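Local coordinates for protein alpha-glucosidase (Bacteroides thetaiotaomicron, PDB 5XFM) that probably hydrolyses beta-L-arabinopyranosides and alpha-galactosides as a bifunctional glycoside hydrolase of family 97, at residues D63-L68 and E141-F146; Q107-G112 and P129-K134; V113-S118 and V122-T127; A249-L254 and D408-M413. The protein carries 1 engineered substitution. One frame throughout, in Å; residues are numbered along the deposited sequence.

Contact 1 (D63-L68 and E141-F146)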
# COMPACT_ATOMS: atom_id res chain seq x y z
N ASP A 63 -16.22 -13.57 26.56
CA ASP A 63 -16.85 -13.24 25.30
C ASP A 63 -17.49 -11.85 25.32
O ASP A 63 -18.21 -11.50 26.25
CB ASP A 63 -17.87 -14.31 24.91
CG ASP A 63 -17.21 -15.61 24.49
OD1 ASP A 63 -15.97 -15.72 24.64
OD2 ASP A 63 -17.91 -16.50 23.97
N PHE A 64 -17.19 -11.08 24.29
CA PHE A 64 -17.65 -9.72 24.12
C PHE A 64 -18.37 -9.61 22.77
O PHE A 64 -18.09 -8.74 21.95
CB PHE A 64 -16.47 -8.77 24.20
CG PHE A 64 -15.66 -8.92 25.46
CD1 PHE A 64 -16.11 -8.39 26.66
CD2 PHE A 64 -14.47 -9.62 25.44
CE1 PHE A 64 -15.37 -8.55 27.81
CE2 PHE A 64 -13.72 -9.78 26.59
CZ PHE A 64 -14.16 -9.25 27.78
N THR A 65 -19.30 -10.53 22.56
CA THR A 65 -19.99 -10.69 21.29
C THR A 65 -21.46 -10.29 21.39
O THR A 65 -22.03 -9.71 20.46
CB THR A 65 -19.86 -12.15 20.80
OG1 THR A 65 -18.59 -12.34 20.17
CG2 THR A 65 -20.95 -12.52 19.83
N LYS A 66 -22.06 -10.58 22.54
CA LYS A 66 -23.49 -10.37 22.70
C LYS A 66 -23.87 -9.74 24.04
O LYS A 66 -23.25 -10.02 25.06
CB LYS A 66 -24.24 -11.70 22.55
CG LYS A 66 -24.21 -12.26 21.15
CD LYS A 66 -25.07 -13.50 21.04
CE LYS A 66 -25.07 -14.02 19.61
NZ LYS A 66 -25.61 -13.00 18.67
N ASN A 67 -24.89 -8.89 24.02
CA ASN A 67 -25.50 -8.39 25.23
C ASN A 67 -24.52 -7.66 26.15
O ASN A 67 -24.34 -8.04 27.30
CB ASN A 67 -26.17 -9.55 25.98
CG ASN A 67 -27.26 -10.24 25.14
OD1 ASN A 67 -27.99 -9.58 24.40
ND2 ASN A 67 -27.34 -11.56 25.24
N LEU A 68 -23.84 -6.67 25.60
CA LEU A 68 -22.93 -5.84 26.37
C LEU A 68 -23.63 -4.65 26.99
O LEU A 68 -24.69 -4.23 26.53
CB LEU A 68 -21.75 -5.37 25.50
CG LEU A 68 -20.54 -6.28 25.22
CD1 LEU A 68 -20.90 -7.75 25.10
CD2 LEU A 68 -19.82 -5.81 23.95
N GLU A 141 -11.61 -14.72 17.98
CA GLU A 141 -12.30 -14.22 16.79
C GLU A 141 -12.78 -12.77 16.94
O GLU A 141 -13.11 -12.35 18.03
CB GLU A 141 -13.48 -15.15 16.50
CG GLU A 141 -14.47 -14.72 15.46
CD GLU A 141 -15.56 -15.75 15.29
OE1 GLU A 141 -15.89 -16.42 16.30
OE2 GLU A 141 -16.07 -15.92 14.16
N GLU A 142 -12.81 -12.01 15.86
CA GLU A 142 -13.43 -10.69 15.89
C GLU A 142 -14.81 -10.75 15.24
O GLU A 142 -14.98 -11.38 14.19
CB GLU A 142 -12.56 -9.63 15.21
CG GLU A 142 -11.59 -8.93 16.17
CD GLU A 142 -10.75 -7.86 15.50
OE1 GLU A 142 -11.30 -6.85 15.01
OE2 GLU A 142 -9.51 -8.02 15.48
N GLN A 143 -15.79 -10.14 15.89
CA GLN A 143 -17.12 -9.99 15.31
C GLN A 143 -17.17 -8.69 14.49
O GLN A 143 -18.10 -8.48 13.71
CB GLN A 143 -18.18 -9.99 16.42
CG GLN A 143 -19.60 -9.70 15.98
CD GLN A 143 -20.62 -10.13 17.02
OE1 GLN A 143 -21.01 -11.29 17.09
NE2 GLN A 143 -21.04 -9.19 17.86
N THR A 144 -16.16 -7.85 14.68
CA THR A 144 -16.03 -6.55 14.01
C THR A 144 -16.46 -6.61 12.55
O THR A 144 -15.96 -7.43 11.77
CB THR A 144 -14.58 -6.04 14.07
OG1 THR A 144 -14.09 -6.11 15.41
CG2 THR A 144 -14.48 -4.60 13.55
N GLY A 145 -17.38 -5.74 12.17
CA GLY A 145 -17.95 -5.79 10.84
C GLY A 145 -18.20 -4.44 10.18
O GLY A 145 -18.04 -3.38 10.79
N PHE A 146 -18.57 -4.50 8.91
CA PHE A 146 -18.90 -3.34 8.09
C PHE A 146 -20.12 -3.69 7.22
O PHE A 146 -20.04 -4.55 6.34
CB PHE A 146 -17.71 -2.92 7.24
CG PHE A 146 -16.42 -2.83 8.01
CD1 PHE A 146 -15.60 -3.93 8.15
CD2 PHE A 146 -16.05 -1.64 8.61
CE1 PHE A 146 -14.43 -3.85 8.87
CE2 PHE A 146 -14.87 -1.55 9.34
CZ PHE A 146 -14.06 -2.66 9.47

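Contact 2 (Q107-G112 and P129-K134)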
# COMPACT_ATOMS: atom_id res chain seq x y z
N GLN A 107 -20.93 -11.30 32.47
CA GLN A 107 -20.10 -11.86 33.53
C GLN A 107 -19.33 -10.76 34.26
O GLN A 107 -18.65 -11.02 35.25
CB GLN A 107 -19.12 -12.89 32.96
CG GLN A 107 -19.76 -14.15 32.40
CD GLN A 107 -20.43 -13.92 31.06
OE1 GLN A 107 -20.08 -13.00 30.32
NE2 GLN A 107 -21.41 -14.76 30.73
N GLY A 108 -19.47 -9.53 33.79
CA GLY A 108 -18.81 -8.41 34.43
C GLY A 108 -17.41 -8.14 33.89
O GLY A 108 -16.70 -7.28 34.41
N GLN A 109 -17.00 -8.89 32.87
CA GLN A 109 -15.70 -8.66 32.25
C GLN A 109 -15.75 -7.41 31.37
O GLN A 109 -16.80 -7.08 30.81
CB GLN A 109 -15.24 -9.88 31.46
CG GLN A 109 -15.02 -11.10 32.35
CD GLN A 109 -15.14 -12.41 31.61
OE1 GLN A 109 -16.01 -12.58 30.76
NE2 GLN A 109 -14.27 -13.35 31.95
N LYS A 110 -14.64 -6.69 31.32
CA LYS A 110 -14.59 -5.36 30.73
C LYS A 110 -13.84 -5.31 29.40
O LYS A 110 -12.90 -6.07 29.17
CB LYS A 110 -13.96 -4.38 31.73
CG LYS A 110 -14.86 -4.14 32.95
CD LYS A 110 -14.26 -3.20 33.98
CE LYS A 110 -15.24 -3.02 35.14
NZ LYS A 110 -14.89 -1.90 36.07
N LEU A 111 -14.29 -4.42 28.52
CA LEU A 111 -13.66 -4.20 27.22
C LEU A 111 -13.82 -2.75 26.77
O LEU A 111 -14.90 -2.19 26.85
CB LEU A 111 -14.26 -5.15 26.16
CG LEU A 111 -13.93 -4.92 24.68
CD1 LEU A 111 -12.52 -5.38 24.37
CD2 LEU A 111 -14.92 -5.63 23.77
N GLY A 112 -12.74 -2.12 26.30
CA GLY A 112 -12.86 -0.76 25.79
C GLY A 112 -12.96 -0.70 24.27
O GLY A 112 -12.43 -1.57 23.57
N PRO A 129 -8.11 -4.67 29.44
CA PRO A 129 -7.34 -4.41 30.66
C PRO A 129 -6.88 -5.70 31.33
O PRO A 129 -7.35 -6.78 30.98
CB PRO A 129 -8.35 -3.67 31.55
CG PRO A 129 -9.66 -4.29 31.16
CD PRO A 129 -9.57 -4.58 29.67
N HIS A 130 -5.95 -5.59 32.28
CA HIS A 130 -5.64 -6.71 33.16
C HIS A 130 -6.84 -7.00 34.06
O HIS A 130 -7.31 -6.12 34.78
CB HIS A 130 -4.41 -6.41 34.01
CG HIS A 130 -3.94 -7.59 34.82
ND1 HIS A 130 -4.57 -8.00 35.97
CD2 HIS A 130 -2.87 -8.41 34.66
CE1 HIS A 130 -3.93 -9.04 36.47
NE2 HIS A 130 -2.90 -9.31 35.70
N GLN A 131 -7.34 -8.24 34.02
CA GLN A 131 -8.54 -8.59 34.78
C GLN A 131 -8.67 -10.10 34.96
O GLN A 131 -8.12 -10.88 34.18
CB GLN A 131 -9.79 -8.05 34.09
CG GLN A 131 -10.16 -8.79 32.81
CD GLN A 131 -11.34 -8.17 32.10
OE1 GLN A 131 -12.38 -7.90 32.72
NE2 GLN A 131 -11.20 -7.92 30.80
N GLY A 132 -9.38 -10.51 36.01
CA GLY A 132 -9.58 -11.92 36.30
C GLY A 132 -8.31 -12.68 36.63
O GLY A 132 -8.26 -13.90 36.50
N GLY A 133 -7.28 -11.95 37.04
CA GLY A 133 -5.99 -12.57 37.33
C GLY A 133 -5.29 -13.00 36.05
O GLY A 133 -4.41 -13.86 36.08
N LYS A 134 -5.72 -12.45 34.92
CA LYS A 134 -5.16 -12.80 33.63
C LYS A 134 -4.15 -11.75 33.18
O LYS A 134 -4.42 -10.55 33.28
CB LYS A 134 -6.27 -12.94 32.58
CG LYS A 134 -7.47 -13.76 33.05
CD LYS A 134 -7.09 -15.15 33.54
CE LYS A 134 -6.53 -16.00 32.43
NZ LYS A 134 -6.42 -17.42 32.87

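Contact 3 (V113-S118 and V122-T127)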
# COMPACT_ATOMS: atom_id res chain seq x y z
N VAL A 113 -13.66 0.31 23.75
CA VAL A 113 -13.64 0.61 22.31
C VAL A 113 -13.36 2.09 22.10
O VAL A 113 -14.04 2.94 22.66
CB VAL A 113 -14.98 0.24 21.62
CG1 VAL A 113 -14.85 0.35 20.10
CG2 VAL A 113 -15.42 -1.16 22.00
N ILE A 114 -12.36 2.40 21.29
CA ILE A 114 -11.95 3.78 21.05
C ILE A 114 -12.14 4.18 19.60
O ILE A 114 -11.61 3.51 18.70
CB ILE A 114 -10.47 4.02 21.43
CG1 ILE A 114 -10.25 3.80 22.92
CG2 ILE A 114 -10.05 5.44 21.07
CD1 ILE A 114 -9.98 2.38 23.30
N PHE A 115 -12.85 5.28 19.39
CA PHE A 115 -13.07 5.86 18.07
C PHE A 115 -12.34 7.19 17.92
O PHE A 115 -12.48 8.07 18.76
CB PHE A 115 -14.57 6.09 17.82
CG PHE A 115 -15.42 4.86 17.96
CD1 PHE A 115 -15.92 4.48 19.19
CD2 PHE A 115 -15.74 4.09 16.84
CE1 PHE A 115 -16.71 3.35 19.32
CE2 PHE A 115 -16.54 2.96 16.96
CZ PHE A 115 -17.02 2.59 18.20
N ARG A 116 -11.54 7.32 16.87
CA ARG A 116 -10.95 8.60 16.52
C ARG A 116 -11.49 9.05 15.18
O ARG A 116 -11.25 8.40 14.16
CB ARG A 116 -9.42 8.51 16.49
CG ARG A 116 -8.82 8.31 17.87
CD ARG A 116 -7.32 8.05 17.81
NE ARG A 116 -6.78 7.84 19.14
CZ ARG A 116 -5.54 7.46 19.40
NH1 ARG A 116 -4.69 7.23 18.40
NH2 ARG A 116 -5.14 7.30 20.66
N VAL A 117 -12.23 10.15 15.18
CA VAL A 117 -12.88 10.61 13.97
C VAL A 117 -12.32 11.95 13.52
O VAL A 117 -12.54 12.97 14.18
CB VAL A 117 -14.40 10.72 14.16
CG1 VAL A 117 -15.08 10.99 12.83
CG2 VAL A 117 -14.95 9.45 14.78
N SER A 118 -11.59 11.95 12.41
CA SER A 118 -11.17 13.18 11.77
C SER A 118 -12.25 13.55 10.74
O SER A 118 -13.31 12.92 10.71
CB SER A 118 -9.79 13.04 11.12
OG SER A 118 -9.77 12.02 10.14
N VAL A 122 -12.49 7.46 10.17
CA VAL A 122 -12.74 6.84 11.45
C VAL A 122 -11.68 5.78 11.71
O VAL A 122 -11.45 4.93 10.86
CB VAL A 122 -14.13 6.19 11.51
CG1 VAL A 122 -14.31 5.44 12.82
CG2 VAL A 122 -15.22 7.25 11.32
N ALA A 123 -11.01 5.84 12.85
CA ALA A 123 -10.11 4.75 13.23
C ALA A 123 -10.56 4.21 14.56
O ALA A 123 -10.75 4.97 15.49
CB ALA A 123 -8.67 5.24 13.31
N PHE A 124 -10.79 2.91 14.68
CA PHE A 124 -11.24 2.44 15.98
C PHE A 124 -10.58 1.14 16.39
O PHE A 124 -10.18 0.35 15.55
CB PHE A 124 -12.78 2.30 16.01
CG PHE A 124 -13.32 1.12 15.25
CD1 PHE A 124 -13.64 1.24 13.91
CD2 PHE A 124 -13.57 -0.08 15.90
CE1 PHE A 124 -14.16 0.17 13.22
CE2 PHE A 124 -14.09 -1.16 15.20
CZ PHE A 124 -14.38 -1.03 13.86
N ARG A 125 -10.43 0.96 17.69
CA ARG A 125 -9.78 -0.26 18.18
C ARG A 125 -10.35 -0.68 19.52
O ARG A 125 -11.05 0.08 20.18
CB ARG A 125 -8.27 -0.07 18.28
CG ARG A 125 -7.82 0.88 19.38
CD ARG A 125 -6.34 0.71 19.69
NE ARG A 125 -5.86 1.75 20.59
CZ ARG A 125 -4.58 1.98 20.86
NH1 ARG A 125 -3.62 1.26 20.30
NH2 ARG A 125 -4.26 2.96 21.70
N TYR A 126 -10.07 -1.93 19.89
CA TYR A 126 -10.48 -2.43 21.19
C TYR A 126 -9.31 -2.38 22.18
O TYR A 126 -8.16 -2.55 21.79
CB TYR A 126 -10.99 -3.87 21.08
CG TYR A 126 -12.06 -4.08 20.04
CD1 TYR A 126 -11.73 -4.49 18.76
CD2 TYR A 126 -13.40 -3.89 20.35
CE1 TYR A 126 -12.70 -4.70 17.80
CE2 TYR A 126 -14.38 -4.09 19.40
CZ TYR A 126 -14.03 -4.50 18.12
OH TYR A 126 -14.99 -4.72 17.16
N THR A 127 -9.62 -2.18 23.45
CA THR A 127 -8.62 -2.34 24.50
C THR A 127 -9.08 -3.40 25.49
O THR A 127 -10.28 -3.56 25.73
CB THR A 127 -8.33 -1.01 25.25
OG1 THR A 127 -9.54 -0.47 25.79
CG2 THR A 127 -7.70 0.01 24.30

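Contact 4 (A249-L254 and D408-M413)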
# COMPACT_ATOMS: atom_id res chain seq x y z
N ALA A 249 -5.21 -17.67 15.83
CA ALA A 249 -5.66 -16.65 16.78
C ALA A 249 -4.50 -15.88 17.40
O ALA A 249 -3.54 -16.48 17.88
CB ALA A 249 -6.50 -17.27 17.88
N PRO A 250 -4.56 -14.54 17.33
CA PRO A 250 -3.53 -13.65 17.87
C PRO A 250 -3.55 -13.60 19.40
O PRO A 250 -4.60 -13.67 20.03
CB PRO A 250 -3.91 -12.29 17.28
CG PRO A 250 -5.37 -12.37 17.11
CD PRO A 250 -5.64 -13.78 16.68
N ALA A 251 -2.37 -13.45 19.98
CA ALA A 251 -2.21 -13.48 21.42
C ALA A 251 -1.34 -12.31 21.85
O ALA A 251 -0.39 -11.96 21.14
CB ALA A 251 -1.59 -14.79 21.86
N PHE A 252 -1.67 -11.69 22.98
CA PHE A 252 -0.84 -10.59 23.48
C PHE A 252 -0.97 -10.37 24.98
O PHE A 252 -1.79 -11.01 25.65
CB PHE A 252 -1.14 -9.29 22.72
CG PHE A 252 -2.60 -8.99 22.58
CD1 PHE A 252 -3.33 -9.48 21.50
CD2 PHE A 252 -3.25 -8.20 23.52
CE1 PHE A 252 -4.67 -9.20 21.37
CE2 PHE A 252 -4.60 -7.92 23.39
CZ PHE A 252 -5.31 -8.41 22.31
N ALA A 253 -0.12 -9.50 25.51
CA ALA A 253 -0.10 -9.20 26.93
C ALA A 253 -1.24 -8.28 27.36
O ALA A 253 -1.69 -7.43 26.58
CB ALA A 253 1.24 -8.57 27.30
N LEU A 254 -1.71 -8.44 28.59
CA LEU A 254 -2.68 -7.52 29.17
C LEU A 254 -1.97 -6.58 30.14
O LEU A 254 -1.13 -7.02 30.92
CB LEU A 254 -3.80 -8.26 29.90
CG LEU A 254 -4.69 -9.20 29.09
CD1 LEU A 254 -5.64 -9.92 30.02
CD2 LEU A 254 -5.43 -8.46 27.99
N ASP A 408 -0.33 -14.22 6.75
CA ASP A 408 -0.77 -13.14 7.63
C ASP A 408 -0.71 -13.49 9.10
O ASP A 408 -1.07 -12.68 9.95
CB ASP A 408 -2.20 -12.70 7.26
CG ASP A 408 -2.23 -11.63 6.17
OD1 ASP A 408 -1.20 -10.98 5.91
OD2 ASP A 408 -3.32 -11.42 5.58
N LYS A 409 -0.27 -14.71 9.41
CA LYS A 409 -0.21 -15.14 10.80
C LYS A 409 0.76 -14.28 11.61
O LYS A 409 1.75 -13.77 11.08
CB LYS A 409 0.18 -16.61 10.88
CG LYS A 409 -0.92 -17.55 10.45
CD LYS A 409 -0.45 -19.00 10.49
CE LYS A 409 -1.62 -19.96 10.30
NZ LYS A 409 -1.12 -21.35 10.07
N GLN A 410 0.47 -14.17 12.91
CA GLN A 410 1.26 -13.35 13.83
C GLN A 410 2.75 -13.75 13.82
O GLN A 410 3.61 -12.90 13.98
CB GLN A 410 0.65 -13.45 15.24
CG GLN A 410 1.48 -12.77 16.34
CD GLN A 410 0.74 -12.61 17.65
OE1 GLN A 410 -0.08 -13.45 18.03
NE2 GLN A 410 1.07 -11.55 18.38
N GLU A 411 3.02 -15.03 13.62
CA GLU A 411 4.38 -15.57 13.44
C GLU A 411 5.13 -14.87 12.28
O GLU A 411 6.34 -14.57 12.35
CB GLU A 411 4.27 -17.08 13.20
CG GLU A 411 5.55 -17.82 12.90
CD GLU A 411 5.40 -19.32 13.12
OE1 GLU A 411 4.79 -19.71 14.14
OE2 GLU A 411 5.88 -20.10 12.27
N THR A 412 4.39 -14.60 11.21
CA THR A 412 4.95 -13.94 10.06
C THR A 412 5.14 -12.46 10.36
O THR A 412 6.14 -11.87 9.95
CB THR A 412 4.05 -14.12 8.81
OG1 THR A 412 3.63 -15.48 8.73
CG2 THR A 412 4.81 -13.75 7.54
N MET A 413 4.19 -11.87 11.07
CA MET A 413 4.33 -10.48 11.53
C MET A 413 5.61 -10.33 12.36
O MET A 413 6.38 -9.37 12.19
CB MET A 413 3.12 -10.05 12.37
CG MET A 413 1.78 -10.12 11.63
SD MET A 413 1.78 -9.12 10.13
CE MET A 413 1.81 -10.43 8.90

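Contact 1 (D63-L68 and E141-F146)
Thr65 and Gln143 meet at the surface of the N-terminal beta-sandwich domain of this family 97 glycosidase, and the pair illustrates how one long amide can tie the loop after one strand to the break in another. Strands 62-64 and 136-147 each run antiparallel to strand 47-59, and Gln143, where the second of them is interrupted, reaches over to the loop that follows the first. Its CB already heads toward Thr65. CG lies anti to the backbone N (chi1 174°), and the chain stays extended beyond it, which spends the full length of the side chain on crossing the gap. CD comes within 3.7 Å of Thr65 CG2, the methyl that stands across the path of the glutamine at roughly a right angle. OE1 lies beside the same methyl, at a modelled 3.0 Å from Thr65 CG2, a separation too short to be taken literally. NE2 carries the polar part and also serves strand 47-59, because it makes a hydrogen bond to the backbone oxygen of Leu55 besides the one to Thr65. Shortened to an alanine here, the side chain would probably leave both Thr65 O and Leu55 O without this donor. The bond from Gln143 NE2 to Thr65 O spans 2.8 Å and falls on a lone pair in the carbonyl plane, yet it is bent (148° at the hydrogen), and the acceptor sits 21° out of the amide plane.

Contact 2 (Q107-G112 and P129-K134)
Lys110 offers both its backbone N-H and its backbone carbonyl to a single side chain, the amide of Gln131. The Lys110 N-H points at Gln131 OE1, with 2.9 Å from Lys110 N to Gln131 OE1, and is nearly straight, at 169°; it arrives in the carbonyl plane, on a lone pair. In return Gln131 NE2 donates to Lys110 O at 3.0 Å, again on a lone pair, with the acceptor close to the plane of the amide. Two bonds side by side thus fix the amide edge-on to the strand, its rotation set by both, in the manner of a peptide group in a neighbouring strand. The register suggests why. Lys110 begins strand 110-117, which pairs antiparallel with strand 121-128, and continuing that register would bring Lys110 opposite Pro129. A proline has no N-H to give; Pro129 CD instead packs 3.7 Å from Lys110 O, and the glutamine two residues on supplies the missing donor. Gln131 CG sits between its own backbone N and carbonyl carbon (chi1 72°), from where an extended chain delivers the amide; Gln131 OE1 also lies 3.4 Å from Gln109 CA. The backbone of Gln131 is occupied too: Gln131 O accepts from Lys134 N at 3.0 Å, closing a type I' turn whose middle residues, Gly132 and Gly133, both have positive phi. On the facing segment, Gln109 N is satisfied by Asn105 OD1. Because one end of the amide accepts and the other donates, this chemistry implies a defined orientation: turned over, it would set oxygen against oxygen and N-H against N-H.

Contact 3 (V113-S118 and V122-T127)
A beta hairpin links strands 110-117 and 121-128, and in it Phe115 and Phe124 stand side by side as a non-hydrogen-bonded pair. The hydrogen-bonded pairs flank them. Ile114 and Arg125 exchange two backbone bonds, with Ile114 N to Arg125 O at 2.9 Å, and Arg116 and Ala123 exchange two more, with Arg116 N to Ala123 O at 2.8 Å. Between the aromatic residues the strands draw close. Phe124 CB lies 3.6 Å from Phe115 CD2, while the two rings point the same way with planes 28° apart, slid so far that they barely overlap. Phe124 CG takes the crowded position between backbone N and carbonyl carbon (chi1 74°), which carries its ring away from the facing strand. The hairpin lies within one sheet of the N-terminal beta-sandwich. Val113, Phe115, Val117, Val122, Phe124 and Tyr126 form its inward face, where Leu26, Leu28, Leu55 and Met57 of the opposing sheet pack against it. Val122 CG1 meets the edge of the Phe115 ring, and Val113 CG2 rests 3.8 Å from Tyr126 CD2. With an alanine in place of Phe115, a gap would probably open beside Leu28, leaving Phe124 CB and Val122 CG1 without the ring they lean on. The other face bears Ile114, Arg116, Ala123 and Arg125. There the Ile114 CD1 methyl is pressed tightly against Thr127 CG2, and Arg116 NH2 comes within 4.5 Å of Arg125 NH2, a like-charge approach probably eased by the salt bridge from Arg116 NE to Glu98 OE1.

Contact 4 (A249-L254 and D408-M413)
With CG anti to the backbone N (chi1 173°) and the chain extended beyond it, Gln410 projects straight from the first turn of its helix to the backbone of Ala251. The reach spans two domains. Gln410 opens helix 410-425 of the catalytic (beta/alpha) barrel, whereas Ala251 begins strand 251-253 at the margin of a sheet in the N-terminal beta-sandwich. That strand pairs with strand 136-147 through Pro250 and Phe252, on either side of Ala251 in the chain, and the N-H and carbonyl of Ala251 face the opposite way, toward the barrel. The glutamine amide answers both. Ala251 N donates to Gln410 OE1 at 3.0 Å, almost straight at 166° and on a lone pair in the carbonyl plane. Gln410 NE2 donates back to Ala251 O at 3.1 Å, with the acceptor lying only 8° from the amide plane. Held at both its oxygen and its nitrogen, the amide cannot readily turn about its last torsion; Pro250 CA closes in on Gln410 OE1 at 3.5 Å. At the base of the reach, Lys409 is the N-cap, its carbonyl accepting from Thr412 N and Met413 N, while its NZ bonds to backbone oxygens of the loop that includes Ala239, Glu241, Asn245 and Gly246. This interdomain seam is buried, and Gln410 NE2 also donates to the backbone oxygen of Ser216.

Contact 3 is largely buried, apolar on the face with Phe115 and Phe124 but bearing two arginines on the other, whereas contacts 1 and 2 lie at the surface and contact 4 is buried between domains. In these other three, a glutamine amide grips backbone, once through a single bond in contact 1 and twice as a matched donor and acceptor in contacts 2 and 4. Contacts 2 and 3 share strand 110-117 and are joined by the Gly112 O to Thr127 N bond. Phe64 of contact 1 packs on Leu111 of contact 2, and Leu254 of contact 4 touches the 129-134 segment. Only contact 4 leaves the N-terminal domain.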